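PDB 5UPR: triosephosphate isomerase from Toxoplasma gondii, which probably catalyses the interconversion of D-glyceraldehyde 3-phosphate and dihydroxyacetone phosphate in glycolysis and gluconeogenesis, working as a homodimer of TIM barrels. Local coordinates for residues L28-L32 / S249-V255; D71-Q76 / K122-A126; L132-L136 / K172-I176; K188-A192 / N230-L234. All blocks are in the same frame, centred on the assembly; numbering follows the deposited sequence.

Contact 1 (L28-L32 / S249-V255); sequences LVDML and SLTGDFV
Met-31, a selenomethionine, reaches from helix 22-34 to the start of helix 253-260, joining the first and last helices of the TIM barrel where the ring of strands closes. Its CB is directed at the other segment, and with CG anti to the backbone N (chi1 -178°) the chain runs straight out of the helix. CG skims Val-255 CG2 at 4.2 Å. Next comes SE, over the backbone of the turn, 3.5 Å from Thr-251 O and 3.7 Å from Gly-252 CA. A bend at chi3 (76°) swings CE back to Val-255 CG2, at 4.1 Å, and obliquely towards the Phe-254 ring. Leu-32 meets that ring differently: its CD2 lies at the edge, near the ring plane, 3.9 Å from Phe-254 CE2. Strand 42-47 offers Val-46 to both of these side chains. At the other end of the contact Leu-28 spreads its methyls over the 3-10 turn, which packs with it on Trp-16; CD2 sits 3.6 Å from Leu-250 O. No hydrogen bond crosses between the segments. The turn is held from within by a capping bond, Asp-253 N donating to Thr-251 OG1 at 3.1 Å.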
loop_
_atom_site.group_PDB
_atom_site.type_symbol
_atom_site.label_atom_id
_atom_site.label_comp_id
_atom_site.label_asym_id
_atom_site.label_seq_id
_atom_site.Cartn_x
_atom_site.Cartn_y
_atom_site.Cartn_z
ATOM N N LEU A 28 -17.989 -3.125 11.715
ATOM C CA LEU A 28 -16.956 -3.857 12.463
ATOM C C LEU A 28 -16.543 -3.104 13.725
ATOM O O LEU A 28 -16.309 -3.716 14.755
ATOM C CB LEU A 28 -15.745 -4.175 11.582
ATOM C CG LEU A 28 -16.084 -5.258 10.551
ATOM C CD1 LEU A 28 -15.074 -5.371 9.393
ATOM C CD2 LEU A 28 -16.186 -6.593 11.236
ATOM N N VAL A 29 -16.397 -1.788 13.630
ATOM C CA VAL A 29 -16.026 -0.990 14.786
ATOM C C VAL A 29 -17.148 -1.071 15.855
ATOM O O VAL A 29 -16.862 -1.260 17.044
ATOM C CB VAL A 29 -15.764 0.485 14.396
ATOM C CG1 VAL A 29 -15.736 1.394 15.638
ATOM C CG2 VAL A 29 -14.468 0.648 13.616
ATOM N N ASP A 30 -18.409 -0.950 15.416
ATOM C CA ASP A 30 -19.556 -1.075 16.342
ATOM C C ASP A 30 -19.579 -2.469 17.020
ATOM O O ASP A 30 -19.853 -2.588 18.203
ATOM C CB ASP A 30 -20.880 -0.874 15.618
ATOM C CG ASP A 30 -21.099 0.598 15.121
ATOM O OD1 ASP A 30 -20.309 1.512 15.462
ATOM O OD2 ASP A 30 -22.031 0.840 14.331
HETATM N N MSE A 31 -19.280 -3.524 16.272
HETATM C CA MSE A 31 -19.188 -4.870 16.863
HETATM C C MSE A 31 -18.114 -4.904 17.921
HETATM O O MSE A 31 -18.329 -5.477 18.975
HETATM C CB MSE A 31 -18.817 -5.903 15.801
HETATM C CG MSE A 31 -18.742 -7.337 16.306
HETATM SE SE MSE A 31 -17.802 -8.343 14.923
HETATM C CE MSE A 31 -16.052 -7.665 15.404
ATOM N N LEU A 32 -16.955 -4.300 17.661
ATOM C CA LEU A 32 -15.843 -4.364 18.623
ATOM C C LEU A 32 -16.171 -3.530 19.881
ATOM O O LEU A 32 -15.883 -3.973 21.012
ATOM C CB LEU A 32 -14.549 -3.890 17.979
ATOM C CG LEU A 32 -13.978 -4.811 16.868
ATOM C CD1 LEU A 32 -12.988 -4.035 16.034
ATOM C CD2 LEU A 32 -13.341 -6.109 17.429
ATOM N N SER A 249 -12.202 -12.484 10.648
ATOM C CA SER A 249 -12.074 -11.138 11.237
ATOM C C SER A 249 -13.142 -10.143 10.728
ATOM O O SER A 249 -13.361 -9.071 11.362
ATOM C CB SER A 249 -10.669 -10.557 11.047
ATOM O OG SER A 249 -10.426 -10.226 9.719
ATOM N N LEU A 250 -13.844 -10.529 9.655
ATOM C CA LEU A 250 -14.907 -9.701 9.050
ATOM C C LEU A 250 -16.293 -9.941 9.620
ATOM O O LEU A 250 -17.254 -9.308 9.170
ATOM C CB LEU A 250 -14.942 -9.938 7.528
ATOM C CG LEU A 250 -13.584 -9.669 6.822
ATOM C CD1 LEU A 250 -13.614 -10.062 5.361
ATOM C CD2 LEU A 250 -13.173 -8.198 6.988
ATOM N N THR A 251 -16.414 -10.877 10.565
ATOM C CA THR A 251 -17.736 -11.262 11.130
ATOM C C THR A 251 -17.692 -11.301 12.639
ATOM O O THR A 251 -16.636 -11.190 13.244
ATOM C CB THR A 251 -18.163 -12.670 10.639
ATOM O OG1 THR A 251 -17.383 -13.683 11.303
ATOM C CG2 THR A 251 -17.948 -12.793 9.114
ATOM N N GLY A 252 -18.839 -11.574 13.215
ATOM C CA GLY A 252 -19.040 -11.828 14.650
ATOM C C GLY A 252 -18.216 -12.979 15.201
ATOM O O GLY A 252 -17.961 -13.012 16.387
ATOM N N ASP A 253 -17.770 -13.897 14.347
ATOM C CA ASP A 253 -16.931 -15.023 14.746
ATOM C C ASP A 253 -15.627 -14.535 15.363
ATOM O O ASP A 253 -15.044 -15.213 16.199
ATOM C CB ASP A 253 -16.698 -15.974 13.559
ATOM C CG ASP A 253 -16.125 -17.358 14.004
ATOM O OD1 ASP A 253 -16.667 -17.921 14.968
ATOM O OD2 ASP A 253 -15.211 -17.919 13.402
ATOM N N PHE A 254 -15.165 -13.343 14.976
ATOM C CA PHE A 254 -13.946 -12.760 15.521
ATOM C C PHE A 254 -14.026 -12.641 17.019
ATOM O O PHE A 254 -13.042 -12.921 17.697
ATOM C CB PHE A 254 -13.681 -11.377 14.901
ATOM C CG PHE A 254 -12.343 -10.793 15.242
ATOM C CD1 PHE A 254 -11.159 -11.430 14.847
ATOM C CD2 PHE A 254 -12.261 -9.551 15.853
ATOM C CE1 PHE A 254 -9.938 -10.859 15.087
ATOM C CE2 PHE A 254 -11.056 -8.988 16.126
ATOM C CZ PHE A 254 -9.871 -9.625 15.742
ATOM N N VAL A 255 -15.185 -12.236 17.534
ATOM C CA VAL A 255 -15.340 -12.082 18.991
ATOM C C VAL A 255 -15.257 -13.460 19.704
ATOM O O VAL A 255 -14.692 -13.546 20.802
ATOM C CB VAL A 255 -16.645 -11.332 19.325
ATOM C CG1 VAL A 255 -16.886 -11.253 20.835
ATOM C CG2 VAL A 255 -16.617 -9.928 18.756
#

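Contact 2 (D71-Q76 / K122-A126); sequences DSSTQQ and KKVRA. With SO4 (sulfate ion), chain F.
Lys-123 and Asp-71 form the charged link of this contact: NZ donates to the syn lone pair of Asp-71 OD1 at 2.7 Å, the two side chains crossing at about a right angle. Each has a second partner of opposite charge, Glu-115 for the lysine and Arg-105 for the aspartate, so a buried ammonium is held between two carboxylates. The extended lysine chain lies along the loop backbone on its way there, with CD 3.1 Å from Ser-72 O.

Water gives a further polar tie. Water 1 accepts from Ser-72 OG and donates to Ser-73 O and Lys-123 O, each of the last two at 2.8 Å.

Residues 71-76 open the long loop after strand 65-69, which in triosephosphate isomerases reaches into the partner subunit; here Thr-74 packs on Phe-109 and Gln-75 on Gly-110 of the second subunit. Within 73-75 an ST turn, Gln-75 N to Ser-73 OG, shapes the backbone, the hydroxyl also bonding to Glu-84, and Gln-75 NE2 binds Thr-74 OG1 within the plane of its own amide.

Apolar contacts fill the rest. Thr-74 CG2 rests on Lys-123 CG at 3.7 Å, while its CB faces Lys-122 CD at 4.0 Å. Gln-76 CB meets Ala-126 CB at 4.0 Å; beyond it NE2 bonds to Glu-130 and OE1 to Asn-129.

On the helix's outer side a sulfate, probably from the crystallisation liquor, lies at the edge of the Arg-125 guanidinium, where NH1 donates to O1 at 2.7 Å and NH2 to O2.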
loop_
_atom_site.group_PDB
_atom_site.type_symbol
_atom_site.label_atom_id
_atom_site.label_comp_id
_atom_site.label_asym_id
_atom_site.label_seq_id
_atom_site.Cartn_x
_atom_site.Cartn_y
_atom_site.Cartn_z
ATOM N N ASP A 71 0.842 -3.600 5.779
ATOM C CA ASP A 71 2.170 -3.618 5.146
ATOM C C ASP A 71 2.808 -2.318 5.561
ATOM O O ASP A 71 2.131 -1.411 6.078
ATOM C CB ASP A 71 2.046 -3.662 3.625
ATOM C CG ASP A 71 3.383 -3.839 2.871
ATOM O OD1 ASP A 71 4.376 -4.386 3.389
ATOM O OD2 ASP A 71 3.423 -3.350 1.707
ATOM N N SER A 72 4.127 -2.255 5.372
ATOM C CA SER A 72 4.918 -1.059 5.687
ATOM C C SER A 72 6.143 -1.044 4.759
ATOM O O SER A 72 6.666 -2.112 4.471
ATOM C CB SER A 72 5.343 -1.264 7.145
ATOM O OG SER A 72 5.875 -0.122 7.588
ATOM N N SER A 73 6.545 0.118 4.233
ATOM C CA SER A 73 7.543 0.171 3.181
ATOM C C SER A 73 8.979 -0.242 3.662
ATOM O O SER A 73 9.359 -0.089 4.850
ATOM C CB SER A 73 7.576 1.580 2.612
ATOM O OG SER A 73 8.399 1.637 1.462
ATOM N N THR A 74 9.771 -0.761 2.707
ATOM C CA THR A 74 11.196 -0.846 2.860
ATOM C C THR A 74 11.838 0.533 3.081
ATOM O O THR A 74 12.930 0.629 3.603
ATOM C CB THR A 74 11.910 -1.455 1.633
ATOM O OG1 THR A 74 11.550 -0.732 0.451
ATOM C CG2 THR A 74 11.532 -2.847 1.462
ATOM N N GLN A 75 11.158 1.568 2.612
ATOM C CA GLN A 75 11.669 2.955 2.686
ATOM C C GLN A 75 11.208 3.499 4.032
ATOM O O GLN A 75 9.997 3.591 4.286
ATOM C CB GLN A 75 11.138 3.785 1.529
ATOM C CG GLN A 75 11.358 3.110 0.176
ATOM C CD GLN A 75 12.814 2.797 -0.073
ATOM O OE1 GLN A 75 13.589 3.718 -0.291
ATOM N NE2 GLN A 75 13.175 1.539 -0.047
ATOM N N GLN A 76 12.163 3.829 4.893
ATOM C CA GLN A 76 11.868 4.023 6.291
ATOM C C GLN A 76 11.185 5.338 6.643
ATOM O O GLN A 76 10.353 5.377 7.523
ATOM C CB GLN A 76 13.198 3.926 7.109
ATOM C CG GLN A 76 12.979 4.095 8.587
ATOM C CD GLN A 76 14.211 3.789 9.426
ATOM O OE1 GLN A 76 14.979 2.866 9.121
ATOM N NE2 GLN A 76 14.365 4.532 10.524
ATOM N N LYS A 122 14.132 -6.296 5.705
ATOM C CA LYS A 122 14.364 -4.860 5.609
ATOM C C LYS A 122 13.150 -4.057 6.078
ATOM O O LYS A 122 13.305 -3.049 6.787
ATOM C CB LYS A 122 14.714 -4.475 4.184
ATOM C CG LYS A 122 15.041 -3.024 3.939
ATOM C CD LYS A 122 15.579 -2.809 2.524
ATOM C CE LYS A 122 15.937 -1.341 2.349
ATOM N NZ LYS A 122 17.283 -0.962 2.833
ATOM N N LYS A 123 11.931 -4.510 5.711
ATOM C CA LYS A 123 10.731 -3.834 6.212
ATOM C C LYS A 123 10.661 -3.913 7.748
ATOM O O LYS A 123 10.289 -2.920 8.395
ATOM C CB LYS A 123 9.474 -4.401 5.602
ATOM C CG LYS A 123 9.287 -4.171 4.132
ATOM C CD LYS A 123 8.026 -4.784 3.519
ATOM C CE LYS A 123 7.851 -4.253 2.146
ATOM N NZ LYS A 123 6.473 -4.239 1.670
ATOM N N VAL A 124 10.978 -5.079 8.306
ATOM C CA VAL A 124 10.884 -5.280 9.768
ATOM C C VAL A 124 11.838 -4.303 10.490
ATOM O O VAL A 124 11.436 -3.594 11.432
ATOM C CB VAL A 124 11.143 -6.730 10.213
ATOM C CG1 VAL A 124 11.146 -6.833 11.742
ATOM C CG2 VAL A 124 10.097 -7.698 9.652
ATOM N N ARG A 125 13.086 -4.281 10.046
ATOM C CA ARG A 125 14.087 -3.398 10.641
ATOM C C ARG A 125 13.650 -1.921 10.601
ATOM O O ARG A 125 13.819 -1.191 11.580
ATOM C CB ARG A 125 15.427 -3.516 9.900
ATOM C CG ARG A 125 16.525 -2.580 10.339
ATOM C CD ARG A 125 16.775 -2.784 11.846
ATOM N NE ARG A 125 17.758 -1.864 12.457
ATOM C CZ ARG A 125 19.056 -2.067 12.643
ATOM N NH1 ARG A 125 19.651 -3.230 12.353
ATOM N NH2 ARG A 125 19.785 -1.066 13.080
ATOM N N ALA A 126 13.146 -1.486 9.449
ATOM C CA ALA A 126 12.705 -0.113 9.271
ATOM C C ALA A 126 11.555 0.234 10.217
ATOM O O ALA A 126 11.528 1.313 10.843
ATOM C CB ALA A 126 12.295 0.114 7.845
HETATM S S SO4 F . 23.023 -3.010 12.817
HETATM O O1 SO4 F . 21.981 -3.477 13.762
HETATM O O2 SO4 F . 22.848 -1.555 12.626
HETATM O O3 SO4 F . 24.327 -3.266 13.474
HETATM O O4 SO4 F . 22.964 -3.745 11.526
HETATM O O HOH W 1 8.660 -0.855 7.406
#

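Contact 3 (L132-L136 / K172-I176); sequences LSVIL and KSIVI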
loop_
_atom_site.group_PDB
_atom_site.type_symbol
_atom_site.label_atom_id
_atom_site.label_comp_id
_atom_site.label_asym_id
_atom_site.label_seq_id
_atom_site.Cartn_x
_atom_site.Cartn_y
_atom_site.Cartn_z
ATOM N N LEU A 132 7.544 1.091 15.741
ATOM C CA LEU A 132 6.362 0.266 15.554
ATOM C C LEU A 132 6.525 -1.097 16.183
ATOM O O LEU A 132 7.660 -1.555 16.391
ATOM C CB LEU A 132 6.025 0.049 14.049
ATOM C CG LEU A 132 5.645 1.355 13.291
ATOM C CD1 LEU A 132 5.562 1.051 11.820
ATOM C CD2 LEU A 132 4.295 1.906 13.822
ATOM N N SER A 133 5.397 -1.724 16.545
ATOM C CA SER A 133 5.346 -3.175 16.765
ATOM C C SER A 133 4.921 -3.908 15.486
ATOM O O SER A 133 4.194 -3.385 14.678
ATOM C CB SER A 133 4.384 -3.489 17.914
ATOM O OG SER A 133 4.911 -2.980 19.111
ATOM N N VAL A 134 5.406 -5.126 15.324
ATOM C CA VAL A 134 5.330 -5.877 14.070
ATOM C C VAL A 134 4.737 -7.259 14.310
ATOM O O VAL A 134 5.210 -7.988 15.190
ATOM C CB VAL A 134 6.754 -6.061 13.514
ATOM C CG1 VAL A 134 6.734 -6.982 12.291
ATOM C CG2 VAL A 134 7.355 -4.682 13.173
ATOM N N ILE A 135 3.723 -7.611 13.542
ATOM C CA ILE A 135 3.270 -8.984 13.406
ATOM C C ILE A 135 4.036 -9.575 12.211
ATOM O O ILE A 135 3.714 -9.262 11.045
ATOM C CB ILE A 135 1.760 -9.047 13.205
ATOM C CG1 ILE A 135 1.025 -8.416 14.377
ATOM C CG2 ILE A 135 1.306 -10.487 13.034
ATOM C CD1 ILE A 135 -0.470 -8.155 14.088
ATOM N N LEU A 136 5.070 -10.358 12.501
ATOM C CA LEU A 136 5.902 -10.962 11.478
ATOM C C LEU A 136 5.371 -12.334 11.054
ATOM O O LEU A 136 5.377 -13.256 11.877
ATOM C CB LEU A 136 7.345 -11.106 11.991
ATOM C CG LEU A 136 8.319 -11.994 11.194
ATOM C CD1 LEU A 136 8.491 -11.394 9.783
ATOM C CD2 LEU A 136 9.651 -12.082 11.892
ATOM N N LYS A 172 11.691 -7.188 21.308
ATOM C CA LYS A 172 10.585 -6.930 22.232
ATOM C C LYS A 172 9.258 -6.581 21.590
ATOM O O LYS A 172 8.188 -6.937 22.113
ATOM C CB LYS A 172 10.946 -5.876 23.262
ATOM C CG LYS A 172 11.062 -4.447 22.751
ATOM C CD LYS A 172 11.903 -3.630 23.783
ATOM C CE LYS A 172 11.710 -2.133 23.891
ATOM N NZ LYS A 172 11.790 -1.615 22.538
ATOM N N SER A 173 9.303 -5.915 20.447
ATOM C CA SER A 173 8.083 -5.430 19.787
ATOM C C SER A 173 7.699 -6.275 18.574
ATOM O O SER A 173 6.983 -5.777 17.681
ATOM C CB SER A 173 8.362 -4.000 19.355
ATOM O OG SER A 173 8.637 -3.182 20.466
ATOM N N ILE A 174 8.164 -7.526 18.517
ATOM C CA ILE A 174 7.752 -8.520 17.520
ATOM C C ILE A 174 6.814 -9.577 18.121
ATOM O O ILE A 174 7.019 -10.017 19.224
ATOM C CB ILE A 174 8.974 -9.222 16.912
ATOM C CG1 ILE A 174 9.718 -8.226 15.980
ATOM C CG2 ILE A 174 8.632 -10.475 16.149
ATOM C CD1 ILE A 174 11.000 -8.755 15.454
ATOM N N VAL A 175 5.753 -9.887 17.367
ATOM C CA VAL A 175 4.869 -11.042 17.534
ATOM C C VAL A 175 5.041 -11.862 16.269
ATOM O O VAL A 175 5.024 -11.323 15.181
ATOM C CB VAL A 175 3.417 -10.590 17.674
ATOM C CG1 VAL A 175 2.440 -11.759 17.489
ATOM C CG2 VAL A 175 3.206 -9.922 19.045
ATOM N N ILE A 176 5.269 -13.154 16.378
ATOM C CA ILE A 176 5.462 -14.016 15.212
ATOM C C ILE A 176 4.116 -14.706 14.895
ATOM O O ILE A 176 3.480 -15.296 15.798
ATOM C CB ILE A 176 6.523 -15.090 15.501
ATOM C CG1 ILE A 176 7.880 -14.397 15.679
ATOM C CG2 ILE A 176 6.600 -16.129 14.320
ATOM C CD1 ILE A 176 9.038 -15.321 15.937
#
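Two neighbouring parallel strands of the barrel wall, 133-138 and 174-178, pair here, with Val-134 opposite Ile-174, Ile-135 opposite Val-175 and Leu-136 opposite Ile-176. Their short segments run within 15° of parallel, 4.7 Å apart. Val-134 is gripped through both its backbone polar atoms: its N donates to Ser-173 O at 2.9 Å, and its O accepts from Val-175 N at 2.9 Å in a bond straight at the hydrogen (177°). Val-175 also spans the pair, since its O takes the N-H of Leu-136 at 2.8 Å. CA-H...O contacts fill in between, among them Ile-135 CA to Val-175 O at 3.4 Å.

The helices 142-146 and 150-164 lie between the strands in sequence, which makes this a beta-alpha-beta crossover of the TIM barrel. As in any strand, side chains alternate. Ile-135 and Val-175 point into the barrel, against Phe-11 and Trp-97; Val-134, Leu-136, Ile-174 and Ile-176 lie on the outer face, where helix 117-129 packs on Val-134, Leu-136 and Ile-174. Across that face the contacts are loose: Val-134 CB stands 4.4 Å from Ile-174 CG1.

Just before these pairs two serines meet. Ser-133 OG, anti to its own carbonyl carbon (chi1 -66°), comes alongside Ser-173 CB at 3.6 Å. Along its other edge strand 133-138 bonds through Ser-133 and Ile-135 to strand 97-100, extending the sheet.

Contact 4 (K188-A192 / N230-L234); sequences KTATA and NAKEL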
loop_
_atom_site.group_PDB
_atom_site.type_symbol
_atom_site.label_atom_id
_atom_site.label_comp_id
_atom_site.label_asym_id
_atom_site.label_seq_id
_atom_site.Cartn_x
_atom_site.Cartn_y
_atom_site.Cartn_z
ATOM N N LYS A 188 -8.167 -25.955 5.587
ATOM C CA LYS A 188 -7.328 -26.995 6.166
ATOM C C LYS A 188 -6.601 -26.410 7.387
ATOM O O LYS A 188 -5.429 -26.102 7.325
ATOM C CB LYS A 188 -6.340 -27.581 5.137
ATOM C CG LYS A 188 -6.910 -27.991 3.770
ATOM C CD LYS A 188 -5.803 -28.202 2.732
ATOM C CE LYS A 188 -6.351 -28.801 1.469
ATOM N NZ LYS A 188 -5.281 -29.405 0.635
ATOM N N THR A 189 -7.320 -26.253 8.493
ATOM C CA THR A 189 -6.724 -25.793 9.752
ATOM C C THR A 189 -5.680 -26.799 10.224
ATOM O O THR A 189 -5.871 -28.008 10.139
ATOM C CB THR A 189 -7.826 -25.609 10.832
ATOM O OG1 THR A 189 -8.952 -24.997 10.221
ATOM C CG2 THR A 189 -7.353 -24.720 11.971
ATOM N N ALA A 190 -4.529 -26.329 10.673
ATOM C CA ALA A 190 -3.596 -27.204 11.387
ATOM C C ALA A 190 -4.291 -27.926 12.549
ATOM O O ALA A 190 -5.190 -27.370 13.198
ATOM C CB ALA A 190 -2.474 -26.406 11.945
ATOM N N THR A 191 -3.903 -29.189 12.807
ATOM C CA THR A 191 -4.267 -29.814 14.085
ATOM C C THR A 191 -3.676 -29.044 15.246
ATOM O O THR A 191 -2.690 -28.357 15.077
ATOM C CB THR A 191 -3.853 -31.298 14.146
ATOM O OG1 THR A 191 -2.435 -31.357 14.053
ATOM C CG2 THR A 191 -4.538 -32.057 12.975
ATOM N N ALA A 192 -4.281 -29.165 16.410
ATOM C CA ALA A 192 -3.744 -28.666 17.666
ATOM C C ALA A 192 -2.321 -29.196 17.903
ATOM O O ALA A 192 -1.456 -28.432 18.291
ATOM C CB ALA A 192 -4.627 -29.097 18.839
ATOM N N ASN A 230 -12.865 -23.895 16.151
ATOM C CA ASN A 230 -11.579 -24.624 16.306
ATOM C C ASN A 230 -10.521 -23.968 17.245
ATOM O O ASN A 230 -9.472 -24.583 17.546
ATOM C CB ASN A 230 -10.962 -25.015 14.942
ATOM C CG ASN A 230 -10.544 -23.822 14.091
ATOM O OD1 ASN A 230 -10.079 -22.803 14.608
ATOM N ND2 ASN A 230 -10.737 -23.942 12.745
ATOM N N ALA A 231 -10.760 -22.727 17.683
ATOM C CA ALA A 231 -9.744 -21.947 18.401
ATOM C C ALA A 231 -9.433 -22.437 19.790
ATOM O O ALA A 231 -8.270 -22.461 20.200
ATOM C CB ALA A 231 -10.175 -20.458 18.459
ATOM N N LYS A 232 -10.462 -22.860 20.534
ATOM C CA LYS A 232 -10.191 -23.334 21.907
ATOM C C LYS A 232 -9.258 -24.528 21.931
ATOM O O LYS A 232 -8.369 -24.560 22.706
ATOM C CB LYS A 232 -11.471 -23.670 22.653
ATOM C CG LYS A 232 -12.242 -22.450 23.082
ATOM C CD LYS A 232 -13.474 -22.871 23.897
ATOM C CE LYS A 232 -13.869 -21.833 24.949
ATOM N NZ LYS A 232 -12.697 -21.174 25.646
ATOM N N GLU A 233 -9.458 -25.501 21.056
ATOM C CA GLU A 233 -8.582 -26.661 20.996
ATOM C C GLU A 233 -7.153 -26.230 20.595
ATOM O O GLU A 233 -6.170 -26.644 21.218
ATOM C CB GLU A 233 -9.134 -27.694 20.016
ATOM C CG GLU A 233 -8.372 -29.019 20.006
ATOM C CD GLU A 233 -8.684 -29.889 18.776
ATOM O OE1 GLU A 233 -9.528 -29.546 17.914
ATOM O OE2 GLU A 233 -8.113 -30.966 18.665
ATOM N N LEU A 234 -7.051 -25.370 19.598
ATOM C CA LEU A 234 -5.727 -24.859 19.196
ATOM C C LEU A 234 -4.949 -24.194 20.322
ATOM O O LEU A 234 -3.759 -24.456 20.501
ATOM C CB LEU A 234 -5.863 -23.907 17.994
ATOM C CG LEU A 234 -6.017 -24.603 16.636
ATOM C CD1 LEU A 234 -6.572 -23.580 15.671
ATOM C CD2 LEU A 234 -4.648 -25.023 16.187
HETATM O O HOH W 2 -2.229 -26.585 20.313
HETATM O O HOH W 3 -6.732 -31.210 16.437
#
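Leu-234 fits its forked end against the loop residues 189-192. CD1 touches Thr-189 CG2 at 3.9 Å, and CD2 is near two carbonyls, 3.8 Å from Ala-190 O and slightly farther from Thr-191 O. Thr-189 CG2 also faces the Asn-230 amide, 3.6 Å from ND2, the two side chains approaching from opposite directions. Thr-189 OG1 and Asn-230 ND2 are close but poorly angled for a bond; both instead bond to Ser-225 O. Asn-230 OD1 goes back to Lys-227 N, so both ends of the amide are tied. Ala-192 turns its CB to the helix, 3.7 Å from Glu-233 O. Two waters bridge there: water 2 donates to Ala-192 O and, at 2.6 Å, to Leu-234 O, while water 3 accepts from Ala-192 N and donates to Glu-233 OE2 at 2.6 Å.

By its sequence, 188-190 matches the C-terminal hinge of the family's active-site lid. Ala-190 N bonds to Tyr-222 OH, a link associated with the closed lid in relatives. Thr-191 N-caps helix 192-209 through OG1 to Leu-194 N; that helix starts here beside the end of helix 228-234, and Tyr-222 of strand 220-222 and Phe-243 of strand 242-245 pack on Leu-234.

How the contacts relate
All four contacts belong to one TIM barrel. Contacts 2 and 3 are direct neighbours, centres 12 Å apart: Val-124, on the inner side of helix 117-129, meets Leu-136 CD1 with its CG2 at 4.0 Å and Ile-174 with its CG1, so the helix under the dimer loop packs onto the strand pair. Contact 1 closes the chain from first to last barrel helix and encloses the other three along the sequence. Contact 4 does not touch contact 1, with nearest atoms about 7 Å apart; contacts 2 and 4 lie on opposite sides of the chain's centre, centres 32 Å apart. Contact 4 probably bears on catalysis through the lid hinge, whereas contact 2 faces the second subunit.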